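Long-range contacts in laccase (Botrytis aclada, PDB 3SQR), which probably oxidises hydroquinones and related phenols with molecular oxygen as a multicopper oxidase, contributing to lignin degradation and the detoxification of lignin-derived products: residues I79-Y84 with Q203-E208; A224-L229 with T336-A341. All blocks are in the same frame, centred on the assembly; numbering follows the deposited sequence.

Contact 1 (I79-Y84 with Q203-E208); sequences ITPDGY and QDWAHE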
loop_
_atom_site.group_PDB
_atom_site.type_symbol
_atom_site.label_atom_id
_atom_site.label_comp_id
_atom_site.label_asym_id
_atom_site.label_seq_id
_atom_site.Cartn_x
_atom_site.Cartn_y
_atom_site.Cartn_z
ATOM N N ILE A 79 -14.604 10.379 14.307
ATOM C CA ILE A 79 -15.334 9.178 13.956
ATOM C C ILE A 79 -15.408 8.172 15.111
ATOM O O ILE A 79 -14.607 8.213 16.055
ATOM C CB ILE A 79 -14.702 8.574 12.702
ATOM C CG1 ILE A 79 -13.232 8.280 12.946
ATOM C CG2 ILE A 79 -14.838 9.504 11.491
ATOM C CD1 ILE A 79 -12.715 7.223 11.879
ATOM N N THR A 80 -16.342 7.248 14.979
ATOM C CA THR A 80 -16.520 6.172 15.901
ATOM C C THR A 80 -16.644 4.866 15.162
ATOM O O THR A 80 -17.730 4.321 15.013
ATOM C CB THR A 80 -17.786 6.397 16.782
ATOM O OG1 THR A 80 -17.740 7.712 17.288
ATOM C CG2 THR A 80 -17.826 5.390 17.912
ATOM N N PRO A 81 -15.487 4.259 14.787
ATOM C CA PRO A 81 -15.520 3.079 13.905
ATOM C C PRO A 81 -15.776 1.809 14.628
ATOM O O PRO A 81 -16.234 0.849 14.024
ATOM C CB PRO A 81 -14.122 3.070 13.281
ATOM C CG PRO A 81 -13.282 3.882 14.258
ATOM C CD PRO A 81 -14.163 4.901 14.815
ATOM N N ASP A 82 -15.469 1.810 15.939
ATOM C CA ASP A 82 -15.479 0.608 16.776
ATOM C C ASP A 82 -16.049 0.866 18.159
ATOM O O ASP A 82 -15.715 0.142 19.088
ATOM C CB ASP A 82 -14.069 0.007 16.926
ATOM C CG ASP A 82 -13.116 0.935 17.628
ATOM O OD1 ASP A 82 -13.469 2.093 17.872
ATOM O OD2 ASP A 82 -11.960 0.581 17.914
ATOM N N GLY A 83 -16.941 1.835 18.266
ATOM C CA GLY A 83 -17.492 2.223 19.564
ATOM C C GLY A 83 -16.588 3.131 20.356
ATOM O O GLY A 83 -16.933 3.459 21.475
ATOM N N TYR A 84 -15.415 3.517 19.832
ATOM C CA TYR A 84 -14.569 4.495 20.452
ATOM C C TYR A 84 -14.409 5.712 19.594
ATOM O O TYR A 84 -13.951 5.658 18.443
ATOM C CB TYR A 84 -13.150 3.898 20.758
ATOM C CG TYR A 84 -12.365 4.767 21.696
ATOM C CD1 TYR A 84 -11.756 5.918 21.251
ATOM C CD2 TYR A 84 -12.294 4.464 23.089
ATOM C CE1 TYR A 84 -11.078 6.722 22.072
ATOM C CE2 TYR A 84 -11.636 5.349 23.959
ATOM C CZ TYR A 84 -11.020 6.442 23.453
ATOM O OH TYR A 84 -10.362 7.405 24.183
ATOM N N GLN A 203 -6.671 -3.542 9.064
ATOM C CA GLN A 203 -5.743 -2.625 9.700
ATOM C C GLN A 203 -5.785 -2.768 11.208
ATOM O O GLN A 203 -6.726 -3.285 11.789
ATOM C CB GLN A 203 -6.076 -1.186 9.340
ATOM C CG GLN A 203 -7.459 -0.787 9.811
ATOM C CD GLN A 203 -7.920 0.554 9.328
ATOM O OE1 GLN A 203 -8.896 0.662 8.624
ATOM N NE2 GLN A 203 -7.272 1.611 9.808
ATOM N N ASP A 204 -4.708 -2.304 11.806
ATOM C CA ASP A 204 -4.677 -1.941 13.215
ATOM C C ASP A 204 -5.486 -0.654 13.338
ATOM O O ASP A 204 -5.825 -0.012 12.327
ATOM C CB ASP A 204 -3.231 -1.774 13.757
ATOM C CG ASP A 204 -2.302 -1.032 12.818
ATOM O OD1 ASP A 204 -2.776 -0.220 11.979
ATOM O OD2 ASP A 204 -1.072 -1.260 12.930
ATOM N N TRP A 205 -5.783 -0.264 14.563
ATOM C CA TRP A 205 -6.483 0.988 14.762
ATOM C C TRP A 205 -6.261 1.483 16.156
ATOM O O TRP A 205 -6.620 0.777 17.123
ATOM C CB TRP A 205 -7.978 0.781 14.543
ATOM C CG TRP A 205 -8.733 2.030 14.645
ATOM C CD1 TRP A 205 -9.685 2.340 15.582
ATOM C CD2 TRP A 205 -8.646 3.160 13.779
ATOM N NE1 TRP A 205 -10.157 3.615 15.369
ATOM C CE2 TRP A 205 -9.546 4.150 14.272
ATOM C CE3 TRP A 205 -7.886 3.467 12.659
ATOM C CZ2 TRP A 205 -9.691 5.374 13.666
ATOM C CZ3 TRP A 205 -8.019 4.701 12.067
ATOM C CH2 TRP A 205 -8.948 5.640 12.566
ATOM N N ALA A 206 -5.644 2.660 16.264
ATOM C CA ALA A 206 -5.376 3.243 17.559
ATOM C C ALA A 206 -6.655 3.899 18.086
ATOM O O ALA A 206 -7.549 4.203 17.293
ATOM C CB ALA A 206 -4.277 4.286 17.453
ATOM N N HIS A 207 -6.711 4.129 19.409
ATOM C CA HIS A 207 -7.791 4.965 19.985
ATOM C C HIS A 207 -7.335 6.325 20.323
ATOM O O HIS A 207 -7.926 6.981 21.210
ATOM C CB HIS A 207 -8.437 4.271 21.174
ATOM C CG HIS A 207 -9.316 3.147 20.768
ATOM N ND1 HIS A 207 -9.880 2.285 21.679
ATOM C CD2 HIS A 207 -9.754 2.752 19.547
ATOM C CE1 HIS A 207 -10.608 1.398 21.035
ATOM N NE2 HIS A 207 -10.542 1.659 19.731
ATOM N N GLU A 208 -6.332 6.821 19.564
ATOM C CA GLU A 208 -5.857 8.161 19.605
ATOM C C GLU A 208 -5.062 8.392 18.312
ATOM O O GLU A 208 -4.711 7.454 17.638
ATOM C CB GLU A 208 -4.974 8.371 20.817
ATOM C CG GLU A 208 -3.743 7.422 20.878
ATOM C CD GLU A 208 -4.054 5.970 21.259
ATOM O OE1 GLU A 208 -4.934 5.798 22.110
ATOM O OE2 GLU A 208 -3.398 4.997 20.735
HETATM O O HOH W 1 -11.842 4.201 17.479
HETATM O O HOH W 2 -7.546 6.628 24.107
#
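A turn of the first cupredoxin-like domain meets the end of a strand in the second here, with Asp82 and Tyr84 gripping His207. The turn joins strands 67-79 and 86-91, and His207 follows strand 195-205. His207 NE2 donates to Asp82 OD2 in a short hydrogen bond of 2.5 Å, nearly straight at 167°. The carboxylate oxygen lies almost in the imidazole plane, and the proton arrives on its syn side. The two flat groups stand nearly perpendicular. Asn227 ND2 is a second donor to OD2.

Tyr84 lies over one face of the same imidazole. The rings form an offset stack, with centroids 4.3 Å apart and planes at 6°. The offset is large enough that Tyr84 CB sits 3.5 Å above the imidazole centroid. In return, His207 CB lies over the facing side of the phenol, toward its rim. Tyr84 CG, anti to the backbone N (chi1 -166°), swings the ring over the imidazole face. The hydroxyl bonds to Asp243 and also takes a proton from a water that bridges to His207 O.

Asp82 OD1 accepts from Tyr84 N, closing an Asx turn. A water donates to OD1 and to Tyr84 O. It accepts from Trp205 NE1 at 2.8 Å, in the plane of the indole. Pro81 CG packs obliquely on the indole, 3.3 Å from Trp205 NE1. Further along the ring, Ile79 CD1 touches Trp205 CZ2 at 4.0 Å.

Each Asp82 oxygen thus has two hydrogen-bond donors, which fixes the carboxylate's rotation. The nearby carboxylate would probably favour a positively charged imidazole, though the bond alone does not settle it.

Contact 2 (A224-L229 with T336-A341); sequences ALENTL and TNNEAA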
loop_
_atom_site.group_PDB
_atom_site.type_symbol
_atom_site.label_atom_id
_atom_site.label_comp_id
_atom_site.label_asym_id
_atom_site.label_seq_id
_atom_site.Cartn_x
_atom_site.Cartn_y
_atom_site.Cartn_z
ATOM N N ALA A 224 1.731 -1.227 20.868
ATOM C CA ALA A 224 0.537 -2.055 20.704
ATOM C C ALA A 224 -0.629 -1.077 20.634
ATOM O O ALA A 224 -0.804 -0.224 21.520
ATOM C CB ALA A 224 0.340 -3.015 21.852
ATOM N N LEU A 225 -1.360 -1.128 19.522
ATOM C CA LEU A 225 -2.529 -0.252 19.370
ATOM C C LEU A 225 -3.727 -0.917 19.964
ATOM O O LEU A 225 -3.763 -2.134 20.263
ATOM C CB LEU A 225 -2.742 0.105 17.886
ATOM C CG LEU A 225 -1.552 0.796 17.236
ATOM C CD1 LEU A 225 -1.848 1.179 15.811
ATOM C CD2 LEU A 225 -1.060 2.004 18.045
ATOM N N GLU A 226 -4.774 -0.115 20.129
ATOM C CA GLU A 226 -5.889 -0.559 20.975
ATOM C C GLU A 226 -6.824 -1.505 20.318
ATOM O O GLU A 226 -7.471 -2.308 20.965
ATOM C CB GLU A 226 -6.658 0.657 21.434
ATOM C CG GLU A 226 -5.974 1.495 22.489
ATOM C CD GLU A 226 -4.789 2.350 22.004
ATOM O OE1 GLU A 226 -4.706 2.689 20.811
ATOM O OE2 GLU A 226 -3.877 2.633 22.811
ATOM N N ASN A 227 -6.909 -1.486 18.997
ATOM C CA ASN A 227 -7.845 -2.361 18.365
ATOM C C ASN A 227 -7.394 -2.611 16.910
ATOM O O ASN A 227 -6.268 -2.258 16.551
ATOM C CB ASN A 227 -9.254 -1.754 18.377
ATOM C CG ASN A 227 -10.332 -2.793 18.392
ATOM O OD1 ASN A 227 -10.079 -3.980 18.532
ATOM N ND2 ASN A 227 -11.617 -2.318 18.235
ATOM N N THR A 228 -8.246 -3.280 16.170
ATOM C CA THR A 228 -8.101 -3.476 14.708
ATOM C C THR A 228 -9.444 -3.126 14.079
ATOM O O THR A 228 -10.458 -3.126 14.766
ATOM C CB THR A 228 -7.715 -4.898 14.345
ATOM O OG1 THR A 228 -8.819 -5.781 14.616
ATOM C CG2 THR A 228 -6.450 -5.368 15.156
ATOM N N LEU A 229 -9.453 -2.877 12.766
ATOM C CA LEU A 229 -10.705 -2.684 12.001
ATOM C C LEU A 229 -10.670 -3.556 10.811
ATOM O O LEU A 229 -9.610 -3.771 10.198
ATOM C CB LEU A 229 -10.870 -1.269 11.527
ATOM C CG LEU A 229 -10.933 -0.171 12.599
ATOM C CD1 LEU A 229 -10.927 1.164 11.942
ATOM C CD2 LEU A 229 -12.138 -0.307 13.445
ATOM N N THR A 336 2.723 -6.174 17.895
ATOM C CA THR A 336 1.772 -6.283 19.004
ATOM C C THR A 336 0.472 -5.511 18.706
ATOM O O THR A 336 0.479 -4.508 17.985
ATOM C CB THR A 336 2.327 -5.685 20.280
ATOM O OG1 THR A 336 2.745 -4.346 20.038
ATOM C CG2 THR A 336 3.569 -6.531 20.802
ATOM N N ASN A 337 -0.607 -6.030 19.274
ATOM C CA ASN A 337 -1.889 -5.345 19.292
ATOM C C ASN A 337 -2.606 -5.788 20.582
ATOM O O ASN A 337 -2.537 -6.960 21.022
ATOM C CB ASN A 337 -2.702 -5.720 18.065
ATOM C CG ASN A 337 -3.910 -4.865 17.906
ATOM O OD1 ASN A 337 -3.854 -3.726 17.408
ATOM N ND2 ASN A 337 -4.988 -5.381 18.397
ATOM N N ASN A 338 -3.361 -4.856 21.123
ATOM C CA ASN A 338 -4.069 -5.106 22.366
ATOM C C ASN A 338 -5.225 -6.023 22.209
ATOM O O ASN A 338 -5.653 -6.668 23.182
ATOM C CB ASN A 338 -4.577 -3.788 22.932
ATOM C CG ASN A 338 -3.518 -2.978 23.595
ATOM O OD1 ASN A 338 -2.344 -3.364 23.663
ATOM N ND2 ASN A 338 -3.933 -1.849 24.152
ATOM N N GLU A 339 -5.731 -6.178 20.972
ATOM C CA GLU A 339 -6.889 -6.986 20.748
ATOM C C GLU A 339 -6.698 -7.841 19.503
ATOM O O GLU A 339 -7.601 -7.974 18.668
ATOM C CB GLU A 339 -8.086 -6.067 20.571
ATOM C CG GLU A 339 -8.328 -5.143 21.749
ATOM C CD GLU A 339 -8.697 -5.853 23.043
ATOM O OE1 GLU A 339 -9.068 -7.021 23.001
ATOM O OE2 GLU A 339 -8.576 -5.221 24.099
ATOM N N ALA A 340 -5.541 -8.507 19.430
ATOM C CA ALA A 340 -5.266 -9.352 18.280
ATOM C C ALA A 340 -6.343 -10.391 17.948
ATOM O O ALA A 340 -6.677 -10.607 16.781
ATOM C CB ALA A 340 -3.866 -10.035 18.457
ATOM N N ALA A 341 -6.896 -11.068 18.966
ATOM C CA ALA A 341 -7.827 -12.138 18.746
ATOM C C ALA A 341 -9.137 -11.619 18.121
ATOM O O ALA A 341 -9.892 -12.423 17.561
ATOM C CB ALA A 341 -8.120 -12.929 20.079
HETATM O O HOH W 3 -1.212 -2.792 17.133
HETATM O O HOH W 4 -7.199 -2.026 23.663
HETATM O O HOH W 5 -9.165 -6.237 17.222
#
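Leu225 and Asn338 form the tight centre of this contact. Asn338 N donates to Leu225 O at 2.9 Å, with an N-H...O angle of 165°. Asn338 CB also rests against the same oxygen, 3.2 Å away. Glu339 packs beside it. Its CG is 3.1 Å from Glu226 O, and its CB packs on Asn227 OD1 at 3.5 Å. The Glu339 chain then bends at chi2 (-65°), which carries the carboxylate away from residues 224-229. On the buried side, Thr228 CG2 lies against the amide group of Asn337, 3.8 Å from its CG.

The contact ties together the two sheets of the second cupredoxin-like domain. Strand 227-230 is an outermost strand of the six-stranded sheet. Residues 336-341 belong to the loop linking strands 323-327 and 344-348 of the five-stranded sheet. Asn227 ND2 faces other partners, Asp82 and Thr235 O, so its OD1 is the end that meets this loop.

Water fills in where the chains part. One water donates to Asn227 OD1 and Glu339 O and accepts from Thr228 OG1, all at 2.7 to 2.8 Å. Another bridges Leu225 N and Thr336 O. A third takes only a weak bond from Asn338 ND2, though it donates firmly to Glu226 O.

The outer end is open to solvent rather than loose: Ala224 CB touches Thr336 OG1 and Asn338 OD1, each at 3.3 Å, and no hydrogen bond joins Ala224 to either side chain. Thr336 and Asn338 are exposed, and at the far end of the loop Ala341 touches an N-acetylglucosamine.

How the contacts relate
The centres of contact 1 and contact 2 are 10 Å apart, on the same side of the chain's centre. They come in series along the chain, contact 1 closing before contact 2 opens. Both reach one sheet of the second domain, where strands 195-205 and 227-230 are antiparallel neighbours. Contact 1 joins that sheet to the first domain, whereas contact 2 joins it to a loop of its own domain's other sheet. Glu226 and Asn227 link the two: Glu226 OE1 probably accepts from His207 N and lies only 2.7 Å from Glu208 OE2, so one carboxylate may be protonated, and Asn227 ND2 bonds Asp82 OD2. The domain interface and the join between sheets thus lie on neighbouring strands.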